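Lipid binding hydrolase (PDB 2IF6) is of unconfirmed function but belongs to the permuted papain-like amidase family and is probably a lipid-binding hydrolase. Local coordinates at residues 3-8 and 36-40; 27-32 and 164-169; 70-76 and 173-179; 91-95 and 118-122. All coordinates share one frame; numbering follows the deposited sequence.

Overall arrangement
Contacts 1 and 3 share the six-stranded antiparallel sheet: 36-40 lies on strand 33-40, while 70-76 pairs with 173-179 at one edge of it, separated from 33-40 by strand 10-13. Their centres are 11 Å apart, and Trp3 and Gln6 pack on Arg74. Contact 2 is centred 8 Å from the middle of the chain and 14 Å from contact 3, which it meets where Phe169 O accepts a probable hydrogen bond from Arg73 NH2. Contact 4, 15 Å from contact 1, reaches it through Tyr120 and Met36. Cys112, His33 and Glu48 have charge-relay geometry consistent with an unconfirmed Cys-His-Glu triad; Pro165 of contact 2 touches these residues, whereas Met36 only lies near them.

Contact 1 of 4, residues 3-8 and 36-40; sequences WQPQTG and MLVMR
With Thr7 OG1 set anti to its carbonyl carbon (chi1 -67°) and Met39 CG likewise anti to its own (chi1 -49°), the hydroxyl oxygen meets the Met39 backbone while the two side chains run antiparallel alongside one another. The N-terminal loop 3-8 thus lies against strand 33-40 of the antiparallel sheet, just before the chain enters the neighbouring strand 10-13. Met39 N donates to Thr7 OG1 over 3.0 Å, nearly straight at 170° about the hydrogen, so a side chain here takes a backbone N-H of the strand. A second bond, Gly8 N to Leu37 O at 2.8 Å, joins the main chains two residues back along the strand. The bends of Met39 at chi2 and chi3 fold its thioether toward Pro5, with SD 3.9 Å from Pro5 CB. Leu37 CD1 lies 4.0 Å from Pro5 CB, while CG meets Trp3 CZ2 at 4.0 Å, at the indole edge near its plane, and CD2 touches the same atom. Pro5 CG covers one face of that same ring, whose NE1 bonds to Asp9, so the ring is held by both packing and a polar bond. Beside the Gly8-Leu37 bond, Met36 CG rests 3.6 Å from Gly8 CA.

Contact 2 of 4, residues 27-32 and 164-169; sequences THSDYS and SPQAVF
A serine N-cap begins the short helix 165-169 beside the loop leaving helix 20-27: Thr27 CG2 touches Ser164 CB at 3.7 Å, while Ser164 OG accepts from Ala167 N as the capping bond. Two residues on, in the first turn, the Gln166 chain, bent at chi2 (60°), swings its amide back to Ser29. There Ser29 OG donates to Gln166 OE1 over 2.6 Å, approaching a lone pair within the plane of the carbonyl. Ser29 OG also accepts from Tyr31 N at 2.9 Å, closing an ST turn. His28, with its positive phi, ends the preceding helix in a Schellman motif. Two waters complete the polar seam: one donates to Tyr31 O and to Thr27 OG1, which also bonds to Ile23 O, and accepts from Gln166 N; the other links Asp30 N to Gln166 OE1. In this papain-like fold Pro165, whose CB lies 4.0 Å from Tyr31 CB, also touches the residues of the putative Cys-His-Glu triad. Tyr31 lies obliquely to Phe169, ring planes 31° apart, and its CE2 sits 3.5 Å from Phe169 CD1, over one face of the phenylalanine ring. Phe12 meets both rings, and Trp181 meets Tyr31 edge-to-face.

Contact 3 of 4, residues 70-76 and 173-179; sequences YVVRRVE and QLTTVAK
Arg73 and Thr176 cross at a slant, the arginine bent at chi2 and chi3 so that its guanidinium turns back over the neighbouring strand. NH1 of Arg73 donates to Thr176 OG1 over 2.9 Å, and the oxygen lies only 8° out of the guanidinium plane. Leu174 O sits over one face of that group, displaced from its centre, and Phe169 O takes an N-H from Arg73 NH2. Next along the strand, Arg74 leaves from the other face of the sheet and crosses Val177 at about a right angle: Val177 CG1 touches Arg74 CB at 3.6 Å, and CG2 lies over a face of the guanidinium, whose NE forms a salt bridge with Asp9. These strands, 70-75 and 174-180, form an antiparallel pair at the edge of the six-stranded sheet, and a classic beta bulge interrupts it where Val177 and Ala178 both face Val72. Val72 holds both bulge residues through its own backbone: Val72 N donates to Ala178 O (2.8 Å) and Val72 O accepts from Val177 N (2.9 Å). Its methyls spread over both, CG1 to Val177 CG2 at 3.5 Å and CG2 to Ala178 CB at 3.7 Å. Beyond the bulge the register is shifted by one, and pairing continues through two bonds between Arg74 and Thr175, then Glu76 N to Gln173 O at 2.8 Å. At the opposite end Val71 CG2 lies alongside Lys179 CG.

Contact 4 of 4, residues 91-95 and 118-122; sequences AKRYL and KVYQN
The backbones come closest at Ala91 and Val119, whose CA atoms are 5.9 Å apart, where the end of helix 81-91 and the turn after it meet helix 112-124. Val119 CG2 fills this approach, 3.9 Å from Ala91 CA and 3.8 Å from Tyr94 CD2. With CG anti to its carbonyl carbon (chi1 -62°), Tyr94 runs past Val119 in the opposite direction and brings its hydroxyl to Lys118 and, one turn on, Asn122. Tyr94 OH lies 3.8 Å from Lys118 CB and 3.1 Å from Asn122 ND2, which approaches at the ring edge. The amide of Asn122 is itself tied back: ND2 donates to Lys118 O at 2.9 Å, bent to 132° at the hydrogen. Asn122 N also bonds to that oxygen, from the opposite face of the carbonyl plane. Phe47 of strand 43-49 packs on Ala91, Tyr94 and Val119. The contact is therefore mainly apolar, and its polar part is the phenol oxygen of a buried tyrosine near the amide of an exposed asparagine, whose rotation is restrained by its bond to Lys118 O.

Contact 1 of 4, residues 3-8 and 36-40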
loop_
_atom_site.group_PDB
_atom_site.type_symbol
_atom_site.label_atom_id
_atom_site.label_comp_id
_atom_site.label_asym_id
_atom_site.label_seq_id
_atom_site.Cartn_x
_atom_site.Cartn_y
_atom_site.Cartn_z
ATOM N N TRP A 3 -1.843 -17.257 11.453
ATOM C CA TRP A 3 -1.955 -16.768 10.038
ATOM C C TRP A 3 -1.126 -17.639 9.102
ATOM O O TRP A 3 0.049 -17.898 9.368
ATOM C CB TRP A 3 -1.481 -15.313 9.975
ATOM C CG TRP A 3 -1.375 -14.718 8.619
ATOM C CD1 TRP A 3 -2.323 -14.764 7.599
ATOM C CD2 TRP A 3 -0.275 -13.953 8.100
ATOM N NE1 TRP A 3 -1.869 -14.062 6.511
ATOM C CE2 TRP A 3 -0.602 -13.610 6.755
ATOM C CE3 TRP A 3 0.973 -13.558 8.621
ATOM C CZ2 TRP A 3 0.252 -12.840 5.944
ATOM C CZ3 TRP A 3 1.826 -12.816 7.813
ATOM C CH2 TRP A 3 1.445 -12.438 6.491
ATOM N N GLN A 4 -1.765 -18.101 8.025
ATOM C CA GLN A 4 -1.129 -18.833 6.935
ATOM C C GLN A 4 -1.102 -17.843 5.749
ATOM O O GLN A 4 -2.167 -17.578 5.147
ATOM C CB GLN A 4 -2.031 -20.045 6.606
ATOM C CG GLN A 4 -1.511 -21.131 5.667
ATOM C CD GLN A 4 -2.612 -22.199 5.378
ATOM O OE1 GLN A 4 -3.538 -21.974 4.555
ATOM N NE2 GLN A 4 -2.535 -23.337 6.089
ATOM N N PRO A 5 0.078 -17.247 5.437
ATOM C CA PRO A 5 0.113 -16.301 4.335
ATOM C C PRO A 5 -0.443 -16.895 3.055
ATOM O O PRO A 5 -0.199 -18.094 2.751
ATOM C CB PRO A 5 1.617 -15.962 4.187
ATOM C CG PRO A 5 2.149 -16.128 5.619
ATOM C CD PRO A 5 1.383 -17.334 6.135
ATOM N N GLN A 6 -1.234 -16.092 2.360
ATOM C CA GLN A 6 -1.779 -16.468 1.046
ATOM C C GLN A 6 -1.577 -15.330 0.072
ATOM O O GLN A 6 -1.650 -14.160 0.455
ATOM C CB GLN A 6 -3.277 -16.827 1.143
ATOM C CG GLN A 6 -3.554 -18.094 1.953
ATOM C CD GLN A 6 -5.036 -18.304 2.302
ATOM O OE1 GLN A 6 -5.893 -17.611 1.821
ATOM N NE2 GLN A 6 -5.316 -19.278 3.158
ATOM N N THR A 7 -1.373 -15.676 -1.197
ATOM C CA THR A 7 -1.207 -14.690 -2.248
ATOM C C THR A 7 -2.434 -13.771 -2.283
ATOM O O THR A 7 -3.599 -14.251 -2.249
ATOM C CB THR A 7 -1.074 -15.365 -3.627
ATOM O OG1 THR A 7 0.160 -16.110 -3.673
ATOM C CG2 THR A 7 -1.082 -14.290 -4.722
ATOM N N GLY A 8 -2.183 -12.471 -2.358
ATOM C CA GLY A 8 -3.250 -11.502 -2.256
ATOM C C GLY A 8 -3.461 -10.845 -0.891
ATOM O O GLY A 8 -4.092 -9.792 -0.853
ATOM N N MET A 36 1.551 -6.485 -0.996
ATOM C CA MET A 36 0.633 -7.622 -1.179
ATOM C C MET A 36 1.452 -8.883 -1.166
ATOM O O MET A 36 2.517 -8.956 -1.832
ATOM C CB MET A 36 -0.133 -7.499 -2.509
ATOM C CG MET A 36 -1.168 -8.670 -2.883
ATOM S SD MET A 36 -1.752 -8.490 -4.594
ATOM C CE MET A 36 -0.389 -9.272 -5.533
ATOM N N LEU A 37 0.975 -9.871 -0.421
ATOM C CA LEU A 37 1.663 -11.162 -0.313
ATOM C C LEU A 37 1.613 -11.861 -1.683
ATOM O O LEU A 37 0.584 -11.819 -2.361
ATOM C CB LEU A 37 1.021 -12.047 0.757
ATOM C CG LEU A 37 1.472 -11.972 2.233
ATOM C CD1 LEU A 37 2.847 -12.562 2.385
ATOM C CD2 LEU A 37 1.406 -10.534 2.764
ATOM N N VAL A 38 2.755 -12.436 -2.093
ATOM C CA VAL A 38 2.806 -13.372 -3.234
ATOM C C VAL A 38 3.618 -14.595 -2.764
ATOM O O VAL A 38 4.778 -14.448 -2.320
ATOM C CB VAL A 38 3.394 -12.763 -4.521
ATOM C CG1 VAL A 38 3.495 -13.828 -5.625
ATOM C CG2 VAL A 38 2.533 -11.640 -5.013
ATOM N N MET A 39 2.988 -15.769 -2.795
ATOM C CA MET A 39 3.670 -17.026 -2.507
ATOM C C MET A 39 4.440 -17.459 -3.749
ATOM O O MET A 39 3.875 -17.661 -4.827
ATOM C CB MET A 39 2.701 -18.113 -2.008
ATOM C CG MET A 39 1.773 -17.648 -0.891
ATOM S SD MET A 39 2.575 -16.875 0.555
ATOM C CE MET A 39 3.365 -18.291 1.244
ATOM N N ARG A 40 5.757 -17.530 -3.617
ATOM C CA ARG A 40 6.610 -17.938 -4.729
ATOM C C ARG A 40 7.305 -19.217 -4.307
ATOM O O ARG A 40 8.000 -19.245 -3.293
ATOM C CB ARG A 40 7.621 -16.859 -5.055
ATOM C CG ARG A 40 7.009 -15.501 -5.388
ATOM C CD ARG A 40 8.129 -14.465 -5.441
ATOM N NE ARG A 40 8.885 -14.479 -6.690
ATOM C CZ ARG A 40 10.136 -14.030 -6.813
ATOM N NH1 ARG A 40 10.795 -13.548 -5.758
ATOM N NH2 ARG A 40 10.747 -14.059 -7.974
#

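Contact 2 of 4, residues 27-32 and 164-169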
loop_
_atom_site.group_PDB
_atom_site.type_symbol
_atom_site.label_atom_id
_atom_site.label_comp_id
_atom_site.label_asym_id
_atom_site.label_seq_id
_atom_site.Cartn_x
_atom_site.Cartn_y
_atom_site.Cartn_z
ATOM N N THR A 27 -3.723 11.237 6.334
ATOM C CA THR A 27 -4.677 10.178 5.936
ATOM C C THR A 27 -5.439 9.614 7.115
ATOM O O THR A 27 -6.251 8.665 6.928
ATOM C CB THR A 27 -3.996 8.997 5.251
ATOM O OG1 THR A 27 -3.149 8.330 6.199
ATOM C CG2 THR A 27 -3.217 9.434 3.984
ATOM N N HIS A 28 -5.168 10.198 8.289
ATOM C CA HIS A 28 -5.711 9.861 9.610
ATOM C C HIS A 28 -5.489 8.396 9.936
ATOM O O HIS A 28 -6.436 7.660 10.208
ATOM C CB HIS A 28 -7.200 10.244 9.756
ATOM C CG HIS A 28 -7.455 11.724 9.808
ATOM N ND1 HIS A 28 -8.693 12.254 10.129
ATOM C CD2 HIS A 28 -6.646 12.780 9.557
ATOM C CE1 HIS A 28 -8.624 13.576 10.084
ATOM N NE2 HIS A 28 -7.393 13.921 9.740
ATOM N N SER A 29 -4.248 7.949 9.876
ATOM C CA SER A 29 -4.012 6.512 9.841
ATOM C C SER A 29 -2.719 6.226 10.547
ATOM O O SER A 29 -1.833 7.086 10.566
ATOM C CB SER A 29 -3.907 6.042 8.367
ATOM O OG SER A 29 -3.628 4.644 8.289
ATOM N N ASP A 30 -2.624 5.027 11.114
ATOM C CA ASP A 30 -1.379 4.426 11.527
ATOM C C ASP A 30 -0.529 3.851 10.382
ATOM O O ASP A 30 0.640 3.586 10.581
ATOM C CB ASP A 30 -1.673 3.289 12.504
ATOM C CG ASP A 30 -2.254 3.786 13.838
ATOM O OD1 ASP A 30 -1.940 4.945 14.220
ATOM O OD2 ASP A 30 -3.010 2.991 14.487
ATOM N N TYR A 31 -1.108 3.615 9.213
ATOM C CA TYR A 31 -0.421 2.851 8.166
ATOM C C TYR A 31 0.248 3.806 7.209
ATOM O O TYR A 31 -0.411 4.690 6.646
ATOM C CB TYR A 31 -1.402 1.953 7.370
ATOM C CG TYR A 31 -2.309 1.213 8.298
ATOM C CD1 TYR A 31 -1.785 0.553 9.396
ATOM C CD2 TYR A 31 -3.703 1.236 8.129
ATOM C CE1 TYR A 31 -2.602 -0.085 10.320
ATOM C CE2 TYR A 31 -4.519 0.595 9.049
ATOM C CZ TYR A 31 -3.938 -0.057 10.133
ATOM O OH TYR A 31 -4.697 -0.706 11.043
ATOM N N SER A 32 1.535 3.618 7.000
ATOM C CA SER A 32 2.223 4.452 6.044
ATOM C C SER A 32 2.964 3.673 4.957
ATOM O O SER A 32 3.663 4.283 4.116
ATOM C CB SER A 32 3.133 5.444 6.795
ATOM O OG SER A 32 4.107 4.750 7.545
ATOM N N SER A 164 -4.972 6.013 -0.593
ATOM C CA SER A 164 -4.061 5.876 0.554
ATOM C C SER A 164 -3.982 4.417 1.073
ATOM O O SER A 164 -4.837 3.575 0.729
ATOM C CB SER A 164 -4.498 6.809 1.667
ATOM O OG SER A 164 -5.758 6.403 2.187
ATOM N N PRO A 165 -2.959 4.113 1.895
ATOM C CA PRO A 165 -2.973 2.829 2.581
ATOM C C PRO A 165 -4.225 2.675 3.445
ATOM O O PRO A 165 -4.833 1.606 3.413
ATOM C CB PRO A 165 -1.707 2.864 3.447
ATOM C CG PRO A 165 -0.813 3.822 2.713
ATOM C CD PRO A 165 -1.721 4.876 2.158
ATOM N N GLN A 166 -4.616 3.707 4.208
ATOM C CA GLN A 166 -5.859 3.597 5.009
ATOM C C GLN A 166 -7.077 3.282 4.126
ATOM O O GLN A 166 -7.951 2.485 4.514
ATOM C CB GLN A 166 -6.112 4.881 5.835
ATOM C CG GLN A 166 -7.248 4.752 6.890
ATOM C CD GLN A 166 -7.010 3.656 7.948
ATOM O OE1 GLN A 166 -5.962 3.600 8.570
ATOM N NE2 GLN A 166 -8.015 2.790 8.158
ATOM N N ALA A 167 -7.151 3.906 2.953
ATOM C CA ALA A 167 -8.263 3.637 2.038
ATOM C C ALA A 167 -8.331 2.162 1.647
ATOM O O ALA A 167 -9.411 1.595 1.674
ATOM C CB ALA A 167 -8.221 4.504 0.841
ATOM N N VAL A 168 -7.191 1.533 1.338
ATOM C CA VAL A 168 -7.201 0.101 0.990
ATOM C C VAL A 168 -7.609 -0.706 2.200
ATOM O O VAL A 168 -8.435 -1.612 2.120
ATOM C CB VAL A 168 -5.825 -0.394 0.517
ATOM C CG1 VAL A 168 -5.878 -1.917 0.197
ATOM C CG2 VAL A 168 -5.370 0.446 -0.683
ATOM N N PHE A 169 -7.061 -0.348 3.360
ATOM C CA PHE A 169 -7.392 -1.097 4.559
ATOM C C PHE A 169 -8.886 -1.177 4.794
ATOM O O PHE A 169 -9.394 -2.229 5.184
ATOM C CB PHE A 169 -6.742 -0.445 5.794
ATOM C CG PHE A 169 -6.932 -1.235 7.057
ATOM C CD1 PHE A 169 -5.954 -2.162 7.458
ATOM C CD2 PHE A 169 -8.072 -1.069 7.850
ATOM C CE1 PHE A 169 -6.113 -2.913 8.592
ATOM C CE2 PHE A 169 -8.236 -1.831 9.014
ATOM C CZ PHE A 169 -7.263 -2.750 9.388
HETATM O O HOH W 1 -2.735 5.638 5.240
HETATM O O HOH W 2 -5.158 3.272 11.130
#

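Contact 3 of 4, residues 70-76 and 173-179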
loop_
_atom_site.group_PDB
_atom_site.type_symbol
_atom_site.label_atom_id
_atom_site.label_comp_id
_atom_site.label_asym_id
_atom_site.label_seq_id
_atom_site.Cartn_x
_atom_site.Cartn_y
_atom_site.Cartn_z
ATOM N N TYR A 70 2.649 -4.987 12.324
ATOM C CA TYR A 70 1.994 -5.190 11.037
ATOM C C TYR A 70 0.582 -5.711 11.274
ATOM O O TYR A 70 0.259 -6.264 12.349
ATOM C CB TYR A 70 2.810 -6.144 10.104
ATOM C CG TYR A 70 2.820 -7.600 10.539
ATOM C CD1 TYR A 70 1.856 -8.502 10.070
ATOM C CD2 TYR A 70 3.794 -8.075 11.438
ATOM C CE1 TYR A 70 1.857 -9.831 10.486
ATOM C CE2 TYR A 70 3.824 -9.408 11.855
ATOM C CZ TYR A 70 2.845 -10.280 11.385
ATOM O OH TYR A 70 2.870 -11.594 11.804
ATOM N N VAL A 71 -0.250 -5.531 10.262
ATOM C CA VAL A 71 -1.606 -6.097 10.258
ATOM C C VAL A 71 -1.844 -6.554 8.841
ATOM O O VAL A 71 -1.311 -5.944 7.883
ATOM C CB VAL A 71 -2.674 -5.065 10.692
ATOM C CG1 VAL A 71 -2.609 -3.815 9.845
ATOM C CG2 VAL A 71 -4.098 -5.679 10.632
ATOM N N VAL A 72 -2.610 -7.636 8.694
ATOM C CA VAL A 72 -2.844 -8.234 7.389
ATOM C C VAL A 72 -4.332 -8.287 7.113
ATOM O O VAL A 72 -5.087 -8.756 7.957
ATOM C CB VAL A 72 -2.278 -9.679 7.333
ATOM C CG1 VAL A 72 -2.523 -10.260 5.961
ATOM C CG2 VAL A 72 -0.746 -9.679 7.637
ATOM N N ARG A 73 -4.750 -7.835 5.927
ATOM C CA ARG A 73 -6.151 -7.946 5.520
ATOM C C ARG A 73 -6.279 -8.956 4.376
ATOM O O ARG A 73 -5.358 -9.118 3.567
ATOM C CB ARG A 73 -6.678 -6.590 5.063
ATOM C CG ARG A 73 -6.573 -5.521 6.152
ATOM C CD ARG A 73 -7.770 -5.586 7.085
ATOM N NE ARG A 73 -8.861 -4.723 6.664
ATOM C CZ ARG A 73 -9.979 -4.569 7.366
ATOM N NH1 ARG A 73 -10.142 -5.224 8.524
ATOM N NH2 ARG A 73 -10.942 -3.775 6.907
ATOM N N ARG A 74 -7.407 -9.637 4.315
ATOM C CA ARG A 74 -7.662 -10.591 3.228
ATOM C C ARG A 74 -9.094 -10.492 2.767
ATOM O O ARG A 74 -9.990 -10.198 3.567
ATOM C CB ARG A 74 -7.386 -12.029 3.748
ATOM C CG ARG A 74 -7.841 -13.149 2.764
ATOM C CD ARG A 74 -7.567 -14.563 3.320
ATOM N NE ARG A 74 -6.159 -14.717 3.705
ATOM C CZ ARG A 74 -5.697 -15.666 4.512
ATOM N NH1 ARG A 74 -6.550 -16.589 4.996
ATOM N NH2 ARG A 74 -4.389 -15.722 4.794
ATOM N N VAL A 75 -9.356 -10.804 1.492
ATOM C CA VAL A 75 -10.739 -10.778 1.072
ATOM C C VAL A 75 -11.515 -11.788 1.915
ATOM O O VAL A 75 -11.078 -12.920 2.073
ATOM C CB VAL A 75 -10.872 -11.070 -0.444
ATOM C CG1 VAL A 75 -12.343 -11.330 -0.800
ATOM C CG2 VAL A 75 -10.253 -9.887 -1.252
ATOM N N GLU A 76 -12.661 -11.368 2.445
ATOM C CA GLU A 76 -13.409 -12.176 3.395
ATOM C C GLU A 76 -13.892 -13.473 2.733
ATOM O O GLU A 76 -14.464 -13.447 1.604
ATOM C CB GLU A 76 -14.594 -11.396 3.986
ATOM C CG GLU A 76 -14.953 -11.963 5.374
ATOM C CD GLU A 76 -16.187 -11.367 5.961
ATOM O OE1 GLU A 76 -16.691 -10.371 5.403
ATOM O OE2 GLU A 76 -16.630 -11.864 7.011
ATOM N N GLN A 173 -14.466 -5.331 1.158
ATOM C CA GLN A 173 -14.235 -6.771 0.922
ATOM C C GLN A 173 -13.394 -7.437 2.019
ATOM O O GLN A 173 -13.417 -8.675 2.145
ATOM C CB GLN A 173 -13.622 -7.003 -0.474
ATOM C CG GLN A 173 -14.397 -6.346 -1.610
ATOM C CD GLN A 173 -13.873 -4.951 -1.975
ATOM O OE1 GLN A 173 -13.417 -4.196 -1.108
ATOM N NE2 GLN A 173 -13.961 -4.601 -3.257
ATOM N N LEU A 174 -12.724 -6.634 2.854
ATOM C CA LEU A 174 -11.583 -7.127 3.600
ATOM C C LEU A 174 -11.912 -7.500 5.017
ATOM O O LEU A 174 -12.791 -6.903 5.613
ATOM C CB LEU A 174 -10.426 -6.111 3.546
ATOM C CG LEU A 174 -9.813 -5.721 2.215
ATOM C CD1 LEU A 174 -8.628 -4.795 2.462
ATOM C CD2 LEU A 174 -9.420 -6.944 1.437
ATOM N N THR A 175 -11.233 -8.506 5.535
ATOM C CA THR A 175 -11.304 -8.812 6.940
ATOM C C THR A 175 -9.871 -8.939 7.455
ATOM O O THR A 175 -8.974 -9.244 6.667
ATOM C CB THR A 175 -12.081 -10.177 7.157
ATOM O OG1 THR A 175 -12.309 -10.363 8.541
ATOM C CG2 THR A 175 -11.285 -11.382 6.644
ATOM N N THR A 176 -9.650 -8.787 8.752
ATOM C CA THR A 176 -8.297 -8.930 9.276
ATOM C C THR A 176 -7.946 -10.392 9.589
ATOM O O THR A 176 -8.677 -11.058 10.327
ATOM C CB THR A 176 -8.127 -8.132 10.560
ATOM O OG1 THR A 176 -8.421 -6.756 10.333
ATOM C CG2 THR A 176 -6.732 -8.312 11.114
ATOM N N VAL A 177 -6.807 -10.863 9.094
ATOM C CA VAL A 177 -6.393 -12.274 9.261
ATOM C C VAL A 177 -5.077 -12.405 10.065
ATOM O O VAL A 177 -4.675 -13.509 10.436
ATOM C CB VAL A 177 -6.267 -13.003 7.902
ATOM C CG1 VAL A 177 -7.633 -13.069 7.185
ATOM C CG2 VAL A 177 -5.188 -12.349 7.022
ATOM N N ALA A 178 -4.407 -11.277 10.339
ATOM C CA ALA A 178 -3.202 -11.314 11.184
ATOM C C ALA A 178 -2.959 -9.953 11.758
ATOM O O ALA A 178 -3.212 -8.944 11.086
ATOM C CB ALA A 178 -2.001 -11.746 10.407
ATOM N N LYS A 179 -2.485 -9.909 13.002
ATOM C CA LYS A 179 -2.237 -8.629 13.627
ATOM C C LYS A 179 -1.196 -8.781 14.661
ATOM O O LYS A 179 -1.393 -9.522 15.640
ATOM C CB LYS A 179 -3.489 -8.071 14.279
ATOM C CG LYS A 179 -3.546 -6.589 14.146
ATOM C CD LYS A 179 -4.206 -5.941 15.304
ATOM C CE LYS A 179 -5.602 -6.426 15.493
ATOM N NZ LYS A 179 -5.973 -5.911 16.818
HETATM O O HOH W 3 -13.498 -5.271 8.489
HETATM O O HOH W 4 -15.687 -10.545 0.705
#

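Contact 4 of 4, residues 91-95 and 118-122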
loop_
_atom_site.group_PDB
_atom_site.type_symbol
_atom_site.label_atom_id
_atom_site.label_comp_id
_atom_site.label_asym_id
_atom_site.label_seq_id
_atom_site.Cartn_x
_atom_site.Cartn_y
_atom_site.Cartn_z
ATOM N N ALA A 91 0.587 -8.785 -11.053
ATOM C CA ALA A 91 1.637 -8.107 -10.299
ATOM C C ALA A 91 2.903 -8.010 -11.155
ATOM O O ALA A 91 3.641 -7.023 -11.070
ATOM C CB ALA A 91 1.928 -8.814 -9.008
ATOM N N LYS A 92 3.147 -9.038 -11.974
ATOM C CA LYS A 92 4.373 -9.099 -12.787
ATOM C C LYS A 92 4.528 -7.924 -13.742
ATOM O O LYS A 92 5.632 -7.538 -14.051
ATOM C CB LYS A 92 4.431 -10.397 -13.595
ATOM C CG LYS A 92 4.660 -11.626 -12.754
ATOM C CD LYS A 92 4.732 -12.876 -13.643
ATOM C CE LYS A 92 5.021 -14.103 -12.774
ATOM N NZ LYS A 92 4.969 -15.413 -13.529
ATOM N N ARG A 93 3.420 -7.358 -14.194
ATOM C CA ARG A 93 3.419 -6.268 -15.174
ATOM C C ARG A 93 3.959 -4.954 -14.608
ATOM O O ARG A 93 4.317 -4.070 -15.365
ATOM C CB ARG A 93 2.008 -6.050 -15.742
ATOM C CG ARG A 93 1.338 -7.328 -16.302
ATOM C CD ARG A 93 -0.129 -7.100 -16.692
ATOM N NE ARG A 93 -0.316 -5.909 -17.521
ATOM C CZ ARG A 93 -1.331 -5.051 -17.373
ATOM N NH1 ARG A 93 -2.256 -5.251 -16.426
ATOM N NH2 ARG A 93 -1.423 -3.981 -18.163
ATOM N N TYR A 94 4.033 -4.832 -13.280
ATOM C CA TYR A 94 4.469 -3.586 -12.619
ATOM C C TYR A 94 5.899 -3.674 -12.067
ATOM O O TYR A 94 6.451 -2.669 -11.599
ATOM C CB TYR A 94 3.497 -3.229 -11.472
ATOM C CG TYR A 94 2.079 -2.974 -11.952
ATOM C CD1 TYR A 94 1.648 -1.689 -12.252
ATOM C CD2 TYR A 94 1.181 -4.025 -12.111
ATOM C CE1 TYR A 94 0.332 -1.457 -12.702
ATOM C CE2 TYR A 94 -0.114 -3.813 -12.589
ATOM C CZ TYR A 94 -0.532 -2.535 -12.876
ATOM O OH TYR A 94 -1.818 -2.332 -13.333
ATOM N N LEU A 95 6.503 -4.867 -12.113
ATOM C CA LEU A 95 7.826 -5.042 -11.547
ATOM C C LEU A 95 8.824 -4.120 -12.228
ATOM O O LEU A 95 8.768 -3.915 -13.455
ATOM C CB LEU A 95 8.310 -6.495 -11.691
ATOM C CG LEU A 95 7.605 -7.511 -10.809
ATOM C CD1 LEU A 95 7.849 -8.929 -11.283
ATOM C CD2 LEU A 95 8.026 -7.352 -9.290
ATOM N N LYS A 118 -4.098 -1.080 -8.014
ATOM C CA LYS A 118 -4.116 -1.325 -9.466
ATOM C C LYS A 118 -4.046 -2.813 -9.824
ATOM O O LYS A 118 -4.682 -3.271 -10.791
ATOM C CB LYS A 118 -3.046 -0.527 -10.193
ATOM C CG LYS A 118 -3.428 0.935 -10.357
ATOM C CD LYS A 118 -2.302 1.754 -10.927
ATOM C CE LYS A 118 -2.791 3.202 -11.216
ATOM N NZ LYS A 118 -1.755 4.096 -11.785
ATOM N N VAL A 119 -3.327 -3.586 -9.024
ATOM C CA VAL A 119 -3.235 -5.030 -9.264
ATOM C C VAL A 119 -4.606 -5.702 -9.029
ATOM O O VAL A 119 -5.065 -6.494 -9.851
ATOM C CB VAL A 119 -2.100 -5.688 -8.440
ATOM C CG1 VAL A 119 -2.266 -7.228 -8.455
ATOM C CG2 VAL A 119 -0.697 -5.257 -9.002
ATOM N N TYR A 120 -5.289 -5.347 -7.944
ATOM C CA TYR A 120 -6.593 -5.962 -7.654
ATOM C C TYR A 120 -7.593 -5.598 -8.729
ATOM O O TYR A 120 -8.430 -6.423 -9.134
ATOM C CB TYR A 120 -7.122 -5.536 -6.280
ATOM C CG TYR A 120 -6.873 -6.587 -5.231
ATOM C CD1 TYR A 120 -5.651 -6.666 -4.562
ATOM C CD2 TYR A 120 -7.835 -7.546 -4.951
ATOM C CE1 TYR A 120 -5.428 -7.665 -3.597
ATOM C CE2 TYR A 120 -7.616 -8.554 -4.021
ATOM C CZ TYR A 120 -6.408 -8.605 -3.341
ATOM O OH TYR A 120 -6.218 -9.575 -2.386
ATOM N N GLN A 121 -7.505 -4.359 -9.184
ATOM C CA GLN A 121 -8.483 -3.852 -10.133
ATOM C C GLN A 121 -8.252 -4.557 -11.453
ATOM O O GLN A 121 -9.181 -5.031 -12.080
ATOM C CB GLN A 121 -8.366 -2.330 -10.259
ATOM C CG GLN A 121 -8.734 -1.713 -11.655
ATOM C CD GLN A 121 -10.169 -1.929 -12.067
ATOM O OE1 GLN A 121 -10.474 -2.032 -13.273
ATOM N NE2 GLN A 121 -11.066 -2.001 -11.092
ATOM N N ASN A 122 -6.996 -4.640 -11.870
ATOM C CA ASN A 122 -6.704 -5.202 -13.175
ATOM C C ASN A 122 -6.784 -6.720 -13.241
ATOM O O ASN A 122 -7.147 -7.267 -14.271
ATOM C CB ASN A 122 -5.389 -4.656 -13.716
ATOM C CG ASN A 122 -5.541 -3.221 -14.211
ATOM O OD1 ASN A 122 -6.301 -2.963 -15.151
ATOM N ND2 ASN A 122 -4.883 -2.280 -13.546
#